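Local atomic coordinates of triacylglycerol lipase (Clostridium botulinum, PDB entry 5AH1), a protein that hydrolyses ester bonds of triacylglycerols and synthetic polyesters, and belongs to the alpha/beta-hydrolase superfamily. Residues A[226-231]-A[424-429]. Numbering follows the deposited sequence. Where two conformers were deposited one is given.
Sequences TISTPN and TDHMDI. With K (potassium ion), chain C.
A chi1 of -165° swings CG of H426 to the far side of CB from the backbone N, and the ring reaches S228, while I429, chi1 -171°, sets CG1 against I227 and CG2 against the serine hydroxyl. The carbonyl O of S228 comes in at the edge of the imidazole, near the ring plane and 3.2 Å from CE1, consistent with a weak C-H...O contact; S228 CB sits off that plane, over the ND1-CE1 side, 3.6 Å from H426 ND1. No conventional hydrogen bond crosses between the two segments. The nitrogen ND1 instead bonds to D384, which helps to fix the ring's rotation. H426 also touches S182, which fits the serine of a nucleophile elbow; together the three residues probably form the catalytic triad of an alpha/beta-hydrolase, illustrating how a histidine carried on a loop is positioned by its surroundings. Beside the S228-H426 contact, I227 CG2 packs 3.7 Å from I429 CG1, an apolar contact between obliquely crossing side chains. S228 OG lies 3.4 Å from I429 CG2, its polar need met by T333.

Within the histidine's own loop, D425 OD1 accepts from M427 N, at 3.0 Å, in an Asx turn and from D428 N in an Asx motif, both on the anti side, the latter more tilted from the carboxylate plane; D425 N returns a bond to D428 OD2. Both carboxylates also bind potassium, D425 through OD2 at 2.5 Å and D428 through both oxygens, with P351 O and three waters completing the site. The ion therefore ties together the residues flanking H426 and M427.

In the parallel sheet, strand 221-227 runs between 176-181 and 327-331. It ends at I227, and S228 opens the following loop; both touch H181, whose NE2 bonds to H426 O. Segment 424-429 lies against this end of strand 221-227, in the loop between strand 415-417 and helix 437-448.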
loop_
_atom_site.group_PDB
_atom_site.type_symbol
_atom_site.label_atom_id
_atom_site.label_comp_id
_atom_site.label_asym_id
_atom_site.label_seq_id
_atom_site.Cartn_x
_atom_site.Cartn_y
_atom_site.Cartn_z
ATOM N N THR A 226 0.385 4.681 -7.328
ATOM C CA THR A 226 0.716 4.589 -5.905
ATOM C C THR A 226 0.169 5.815 -5.191
ATOM O O THR A 226 0.209 6.922 -5.720
ATOM C CB THR A 226 2.245 4.402 -5.652
ATOM O OG1 THR A 226 2.970 5.613 -5.907
ATOM C CG2 THR A 226 2.803 3.291 -6.501
ATOM N N ILE A 227 -0.395 5.590 -4.004
ATOM C CA ILE A 227 -0.998 6.635 -3.191
ATOM C C ILE A 227 -0.431 6.478 -1.781
ATOM O O ILE A 227 -0.620 5.450 -1.145
ATOM C CB ILE A 227 -2.542 6.526 -3.164
ATOM C CG1 ILE A 227 -3.139 6.541 -4.573
ATOM C CG2 ILE A 227 -3.121 7.650 -2.307
ATOM C CD1 ILE A 227 -4.664 6.369 -4.571
ATOM N N SER A 228 0.277 7.500 -1.317
ATOM C CA SER A 228 0.880 7.484 0.021
ATOM C C SER A 228 1.875 6.338 0.197
ATOM O O SER A 228 2.040 5.787 1.292
ATOM C CB SER A 228 -0.197 7.374 1.103
ATOM O OG SER A 228 -1.282 8.261 0.875
ATOM N N THR A 229 2.548 5.977 -0.882
ATOM C CA THR A 229 3.366 4.769 -0.887
ATOM C C THR A 229 4.815 5.050 -0.466
ATOM O O THR A 229 5.420 6.016 -0.939
ATOM C CB THR A 229 3.353 4.121 -2.281
ATOM O OG1 THR A 229 2.035 3.642 -2.537
ATOM C CG2 THR A 229 4.345 2.955 -2.415
ATOM N N PRO A 230 5.373 4.197 0.408
ATOM C CA PRO A 230 6.798 4.301 0.750
ATOM C C PRO A 230 7.677 3.742 -0.371
ATOM O O PRO A 230 8.285 2.686 -0.252
ATOM C CB PRO A 230 6.906 3.460 2.013
ATOM C CG PRO A 230 5.864 2.393 1.825
ATOM C CD PRO A 230 4.712 3.094 1.135
ATOM N N ASN A 231 7.717 4.443 -1.497
ATOM C CA ASN A 231 8.503 3.961 -2.619
ATOM C C ASN A 231 10.009 3.920 -2.309
ATOM O O ASN A 231 10.738 3.109 -2.890
ATOM C CB ASN A 231 8.223 4.781 -3.878
ATOM C CG ASN A 231 6.908 4.401 -4.562
ATOM O OD1 ASN A 231 6.686 3.239 -4.886
ATOM N ND2 ASN A 231 6.055 5.390 -4.814
ATOM N N THR A 424 -3.700 16.279 4.347
ATOM C CA THR A 424 -4.353 14.985 4.225
ATOM C C THR A 424 -3.438 13.937 4.816
ATOM O O THR A 424 -2.324 13.744 4.330
ATOM C CB THR A 424 -4.631 14.671 2.748
ATOM O OG1 THR A 424 -5.462 15.698 2.197
ATOM C CG2 THR A 424 -5.311 13.327 2.591
ATOM N N ASP A 425 -3.880 13.277 5.880
ATOM C CA ASP A 425 -3.045 12.253 6.498
ATOM C C ASP A 425 -3.117 10.927 5.764
ATOM O O ASP A 425 -3.900 10.747 4.838
ATOM C CB ASP A 425 -3.263 12.126 8.027
ATOM C CG ASP A 425 -4.533 11.386 8.448
ATOM O OD1 ASP A 425 -4.939 10.373 7.849
ATOM O OD2 ASP A 425 -5.103 11.816 9.472
ATOM N N HIS A 426 -2.279 9.998 6.217
ATOM C CA HIS A 426 -2.075 8.737 5.543
ATOM C C HIS A 426 -3.364 7.956 5.285
ATOM O O HIS A 426 -3.495 7.331 4.243
ATOM C CB HIS A 426 -1.122 7.889 6.388
ATOM C CG HIS A 426 -0.554 6.718 5.653
ATOM N ND1 HIS A 426 0.367 6.856 4.639
ATOM C CD2 HIS A 426 -0.764 5.389 5.784
ATOM C CE1 HIS A 426 0.699 5.662 4.179
ATOM N NE2 HIS A 426 0.028 4.754 4.861
ATOM N N MET A 427 -4.279 7.981 6.251
ATOM C CA MET A 427 -5.512 7.203 6.165
ATOM C C MET A 427 -6.667 8.024 5.560
ATOM O O MET A 427 -7.597 7.457 4.972
ATOM C CB MET A 427 -5.884 6.637 7.544
ATOM C CG MET A 427 -4.865 5.643 8.083
ATOM S SD MET A 427 -5.487 4.594 9.417
ATOM C CE MET A 427 -5.998 5.794 10.639
ATOM N N ASP A 428 -6.608 9.349 5.691
ATOM C CA ASP A 428 -7.666 10.221 5.168
ATOM C C ASP A 428 -7.929 9.966 3.689
ATOM O O ASP A 428 -9.072 10.068 3.223
ATOM C CB ASP A 428 -7.273 11.691 5.287
ATOM C CG ASP A 428 -7.267 12.212 6.719
ATOM O OD1 ASP A 428 -7.940 11.614 7.597
ATOM O OD2 ASP A 428 -6.583 13.235 6.968
ATOM N N ILE A 429 -6.874 9.688 2.930
ATOM C CA ILE A 429 -7.000 9.544 1.481
ATOM C C ILE A 429 -7.754 8.279 1.071
ATOM O O ILE A 429 -8.206 8.174 -0.070
ATOM C CB ILE A 429 -5.605 9.633 0.778
ATOM C CG1 ILE A 429 -5.721 9.703 -0.756
ATOM C CG2 ILE A 429 -4.693 8.468 1.234
ATOM C CD1 ILE A 429 -6.573 10.860 -1.284
HETATM K K K C . -7.104 13.268 9.381
HETATM O O HOH W 1 -7.613 14.503 11.419
HETATM O O HOH W 2 -8.111 11.590 10.831
HETATM O O HOH W 3 -9.505 13.829 8.703
#